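Local atomic coordinates of anthranilate-CoA ligase (PDB entry 4WV3), a protein that belongs to the ANL superfamily of enzymes, with a large AMP-binding domain followed by a smaller C-terminal domain. Residues 111-115 / 116-120; 214-217 / 218-222. One frame throughout, in Å; residues are numbered along the deposited sequence.

Contact 1 (111-115 / 116-120)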
# COMPACT_ATOMS: atom_id res chain seq x y z
N LEU A 111 -10.93 -11.64 17.65
CA LEU A 111 -11.11 -10.91 16.40
C LEU A 111 -11.95 -9.65 16.60
O LEU A 111 -13.04 -9.70 17.17
CB LEU A 111 -11.78 -11.80 15.34
CG LEU A 111 -12.18 -11.07 14.05
CD1 LEU A 111 -10.95 -10.62 13.28
CD2 LEU A 111 -13.08 -11.93 13.18
N ILE A 112 -11.43 -8.52 16.14
CA ILE A 112 -12.18 -7.28 16.14
C ILE A 112 -12.67 -7.00 14.72
O ILE A 112 -11.88 -6.69 13.83
CB ILE A 112 -11.33 -6.10 16.63
CG1 ILE A 112 -10.78 -6.39 18.03
CG2 ILE A 112 -12.15 -4.82 16.64
CD1 ILE A 112 -9.88 -5.31 18.57
N VAL A 113 -13.98 -7.13 14.51
CA VAL A 113 -14.54 -7.06 13.17
C VAL A 113 -15.72 -6.09 13.10
O VAL A 113 -16.45 -5.91 14.08
CB VAL A 113 -14.97 -8.47 12.68
CG1 VAL A 113 -16.12 -9.00 13.52
CG2 VAL A 113 -15.33 -8.45 11.20
N HIS A 114 -15.89 -5.44 11.95
CA HIS A 114 -17.06 -4.60 11.72
C HIS A 114 -18.26 -5.49 11.41
O HIS A 114 -18.10 -6.63 10.97
CB HIS A 114 -16.80 -3.62 10.57
CG HIS A 114 -17.83 -2.54 10.47
ND1 HIS A 114 -18.94 -2.64 9.65
CD2 HIS A 114 -17.93 -1.34 11.09
CE1 HIS A 114 -19.67 -1.55 9.76
NE2 HIS A 114 -19.08 -0.74 10.63
N GLN A 115 -19.46 -4.97 11.64
CA GLN A 115 -20.68 -5.76 11.50
C GLN A 115 -20.97 -6.21 10.07
O GLN A 115 -21.63 -7.22 9.86
CB GLN A 115 -21.88 -5.00 12.07
CG GLN A 115 -22.25 -3.74 11.30
CD GLN A 115 -23.44 -3.02 11.91
OE1 GLN A 115 -23.79 -3.24 13.07
NE2 GLN A 115 -24.06 -2.15 11.12
N GLU A 116 -20.46 -5.47 9.09
CA GLU A 116 -20.76 -5.78 7.69
C GLU A 116 -19.89 -6.91 7.15
O GLU A 116 -20.11 -7.40 6.04
CB GLU A 116 -20.63 -4.53 6.81
CG GLU A 116 -19.21 -4.17 6.43
CD GLU A 116 -19.15 -3.13 5.32
OE1 GLU A 116 -19.40 -1.94 5.60
OE2 GLU A 116 -18.87 -3.52 4.17
N PHE A 117 -18.90 -7.31 7.94
CA PHE A 117 -18.02 -8.42 7.60
C PHE A 117 -18.31 -9.61 8.51
O PHE A 117 -17.77 -10.70 8.31
CB PHE A 117 -16.55 -8.00 7.75
CG PHE A 117 -16.19 -6.76 6.98
CD1 PHE A 117 -16.49 -6.65 5.63
CD2 PHE A 117 -15.55 -5.70 7.61
CE1 PHE A 117 -16.16 -5.52 4.92
CE2 PHE A 117 -15.22 -4.56 6.90
CZ PHE A 117 -15.52 -4.47 5.56
N LEU A 118 -19.16 -9.37 9.50
CA LEU A 118 -19.55 -10.39 10.48
C LEU A 118 -20.08 -11.72 9.89
O LEU A 118 -19.71 -12.79 10.38
CB LEU A 118 -20.56 -9.81 11.48
CG LEU A 118 -20.87 -10.65 12.72
CD1 LEU A 118 -19.59 -11.03 13.45
CD2 LEU A 118 -21.80 -9.89 13.65
N PRO A 119 -20.94 -11.66 8.86
CA PRO A 119 -21.39 -12.95 8.32
C PRO A 119 -20.31 -13.66 7.52
O PRO A 119 -20.38 -14.88 7.33
CB PRO A 119 -22.56 -12.56 7.40
CG PRO A 119 -22.31 -11.14 7.04
CD PRO A 119 -21.65 -10.53 8.24
N LEU A 120 -19.31 -12.91 7.06
CA LEU A 120 -18.20 -13.47 6.30
C LEU A 120 -17.26 -14.28 7.20
O LEU A 120 -16.44 -15.06 6.71
CB LEU A 120 -17.43 -12.36 5.58
CG LEU A 120 -17.49 -12.40 4.05
CD1 LEU A 120 -18.93 -12.52 3.56
CD2 LEU A 120 -16.82 -11.17 3.44
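His114 and Glu116 meet through ring nitrogen and backbone amide: Glu116 N donates to His114 ND1 over 3.3 Å. The bond is nearly straight at 167°, although the donor stands 29° out of the imidazole plane. CG of His114 lies anti to its own backbone N (chi1 -168°), which swings the ring toward the Glu116 amide; histidine suits the place because ND1 can accept there. The carbonyl of the same residue is used as well, Phe117 N donating to His114 O at 3.2 Å, the i to i+3 bond of a tight turn. A weak bond of 3.3 Å follows from Leu118 N to Gln115 O, so three successive amides are engaged as strand 110-114 gives way to helix 118-122 in a beta-alpha-beta unit of the parallel sheet.

Apolar contacts back the turn. Val113 places CG2 3.7 Å from Phe117 CB and CG1 4.0 Å from Leu118 CD1, its branched end serving two neighbours at once. Phe117, buried, continues onto Leu68 and Thr92, while Leu118 also touches Val136 of the next strand. The carboxylate of Glu116 stays apart from the imidazole, OE1 lying 4.1 Å from His114 ND1. With ND1 taking a hydrogen from the Glu116 amide, the ring is probably neutral with its proton on NE2, even though a carboxylate lies near.

Contact 2 (214-217 / 218-222). With 3UK (5'-O-[(S)-[(2-aminobenzoyl)oxy](hydroxy)phosphoryl]adenosine), chain C.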
# COMPACT_ATOMS: atom_id res chain seq x y z
N ALA A 214 -5.04 9.39 3.07
CA ALA A 214 -4.70 8.34 2.11
C ALA A 214 -5.94 7.57 1.69
O ALA A 214 -6.75 7.17 2.53
CB ALA A 214 -3.67 7.40 2.70
N LEU A 215 -6.08 7.37 0.38
CA LEU A 215 -7.14 6.51 -0.13
C LEU A 215 -6.78 5.07 0.21
O LEU A 215 -7.66 4.22 0.38
CB LEU A 215 -7.30 6.69 -1.64
CG LEU A 215 -8.46 5.93 -2.28
CD1 LEU A 215 -9.76 6.23 -1.55
CD2 LEU A 215 -8.58 6.26 -3.76
N ALA A 216 -5.48 4.81 0.33
CA ALA A 216 -4.98 3.51 0.75
C ALA A 216 -5.46 3.19 2.16
O ALA A 216 -5.41 4.05 3.04
CB ALA A 216 -3.46 3.48 0.68
N LYS A 217 -5.91 1.97 2.36
CA LYS A 217 -6.48 1.56 3.64
C LYS A 217 -5.41 1.28 4.69
O LYS A 217 -4.22 1.23 4.37
CB LYS A 217 -7.38 0.33 3.46
CG LYS A 217 -8.54 0.56 2.52
CD LYS A 217 -9.43 1.69 3.01
CE LYS A 217 -10.64 1.86 2.11
NZ LYS A 217 -11.55 2.93 2.62
N LEU A 218 -5.84 1.10 5.93
CA LEU A 218 -4.92 0.93 7.05
C LEU A 218 -4.32 -0.48 7.15
O LEU A 218 -3.38 -0.70 7.91
CB LEU A 218 -5.59 1.33 8.36
CG LEU A 218 -5.91 2.83 8.49
CD1 LEU A 218 -6.79 3.10 9.71
CD2 LEU A 218 -4.63 3.64 8.57
N PHE A 219 -4.87 -1.43 6.40
CA PHE A 219 -4.26 -2.76 6.34
C PHE A 219 -3.13 -2.79 5.33
O PHE A 219 -2.28 -3.68 5.35
CB PHE A 219 -5.30 -3.86 6.07
CG PHE A 219 -6.11 -3.65 4.81
CD1 PHE A 219 -5.59 -3.96 3.57
CD2 PHE A 219 -7.41 -3.17 4.88
CE1 PHE A 219 -6.33 -3.78 2.42
CE2 PHE A 219 -8.16 -2.99 3.74
CZ PHE A 219 -7.62 -3.29 2.50
N PHE A 220 -3.13 -1.80 4.44
CA PHE A 220 -2.05 -1.60 3.48
C PHE A 220 -1.01 -0.70 4.14
O PHE A 220 -1.32 0.43 4.52
CB PHE A 220 -2.60 -0.94 2.22
CG PHE A 220 -1.64 -0.95 1.05
CD1 PHE A 220 -0.50 -1.73 1.07
CD2 PHE A 220 -1.89 -0.16 -0.06
CE1 PHE A 220 0.37 -1.73 0.00
CE2 PHE A 220 -1.02 -0.16 -1.13
CZ PHE A 220 0.11 -0.95 -1.10
N THR A 221 0.22 -1.19 4.27
CA THR A 221 1.27 -0.45 4.98
C THR A 221 1.60 0.89 4.32
O THR A 221 2.17 1.78 4.96
CB THR A 221 2.56 -1.28 5.17
OG1 THR A 221 3.04 -1.72 3.89
CG2 THR A 221 2.30 -2.48 6.06
N PHE A 222 1.26 1.02 3.05
CA PHE A 222 1.39 2.30 2.36
C PHE A 222 0.48 3.33 3.03
O PHE A 222 0.87 4.48 3.21
CB PHE A 222 1.03 2.14 0.88
CG PHE A 222 0.99 3.44 0.12
CD1 PHE A 222 2.01 4.37 0.26
CD2 PHE A 222 -0.05 3.72 -0.74
CE1 PHE A 222 1.98 5.56 -0.44
CE2 PHE A 222 -0.09 4.91 -1.44
CZ PHE A 222 0.93 5.83 -1.29
C10 3UK C . 5.27 -2.44 -6.44
C15 3UK C . 5.79 -0.09 -7.08
C17 3UK C . 6.64 0.99 -9.00
C21 3UK C . 6.64 -3.05 -6.44
C26 3UK C . 3.89 -0.32 -0.86
C28 3UK C . 4.51 2.02 -0.86
O01 3UK C . 2.74 -1.58 -2.56
C02 3UK C . 3.49 -1.64 -1.61
O03 3UK C . 3.70 -2.88 -0.95
P04 3UK C . 3.19 -4.25 -1.58
O05 3UK C . 3.54 -5.41 -0.60
O06 3UK C . 3.89 -4.56 -2.99
C07 3UK C . 5.17 -3.98 -3.29
C08 3UK C . 5.38 -4.04 -4.78
O09 3UK C . 4.51 -3.08 -5.42
N11 3UK C . 5.34 -1.04 -6.18
C12 3UK C . 4.97 -0.42 -5.02
N13 3UK C . 5.18 0.92 -5.16
C14 3UK C . 5.69 1.15 -6.42
N16 3UK C . 6.26 -0.14 -8.35
N18 3UK C . 6.57 2.19 -8.44
C19 3UK C . 6.11 2.33 -7.18
N20 3UK C . 6.04 3.62 -6.59
O22 3UK C . 6.72 -4.05 -7.44
C23 3UK C . 6.76 -3.66 -5.12
O24 3UK C . 7.60 -4.83 -5.19
O25 3UK C . 1.68 -4.20 -1.74
C27 3UK C . 4.14 0.84 -1.56
C29 3UK C . 4.62 2.01 0.57
C30 3UK C . 4.38 0.85 1.27
C31 3UK C . 4.01 -0.33 0.58
N32 3UK C . 3.75 -1.56 1.32
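Ala216 turns its methyl toward two aromatic rings, CB lying 3.7 Å from Phe222 CD2 and 4.0 Å from Phe220 CD2; a side chain this small lets both rings come close to the backbone. Phe220 and Phe222 also pack on each other, CB of Phe222 resting over the centre of the Phe220 ring. A CH-pi contact joins the next pair: Lys217 CB sits over the face of Phe219, 3.9 Å from the ring centroid. With CG of Phe219 lying between its backbone N and carbonyl carbon (chi1 56°), the ring folds back against the lysine's aliphatic part. The ammonium end leads away and is hydrogen-bonded to Gly243 O, so lysine packs with its methylenes and donates a hydrogen bond with its end.

The polar bonds begin with the backbone, Phe220 N donating to Lys217 O at 3.2 Å, bent to 137°. This closes the turn between strand 211-214, in the large mixed sheet of the AMP-binding domain, and helix 221-234, with Phe220 at the N-cap. Around the turn, Leu218 N is bound to Asp69 OD1 and Leu218 O to Thr224 OG1.

Contacts with 3UK come from the helix start. Thr221 OG1 accepts from 3UK N32 at 2.7 Å, and the same hydroxyl is hydrogen-bonded to Phe323 O. Phe220 presents its ring edge, CZ lying 3.1 Å from 3UK O01 near the ring plane. Phe222 packs CB and CD1 against the aminobenzoyl ring, CD1 reaching 3UK C29 at 3.5 Å.

Both contacts are turns that lead from a parallel strand into a helix, but in different sheets of the AMP-binding region: 111-120 belongs to the parallel sheet, 214-222 to the mixed one. Their centres are 19 Å apart and their nearest atoms about 8 Å apart, so they do not touch. Two neighbouring loops link them instead: the residue pairs Leu68-Asp69 and Asn91-Thr92 touch both contacts, Leu68 and Thr92 on the side of contact 1, Asp69 and Asn91 on that of contact 2. Of the two, contact 2 supplies residues to the 3UK pocket, where Asp315, Thr320, Asp397 and Lys506 also bind the ligand.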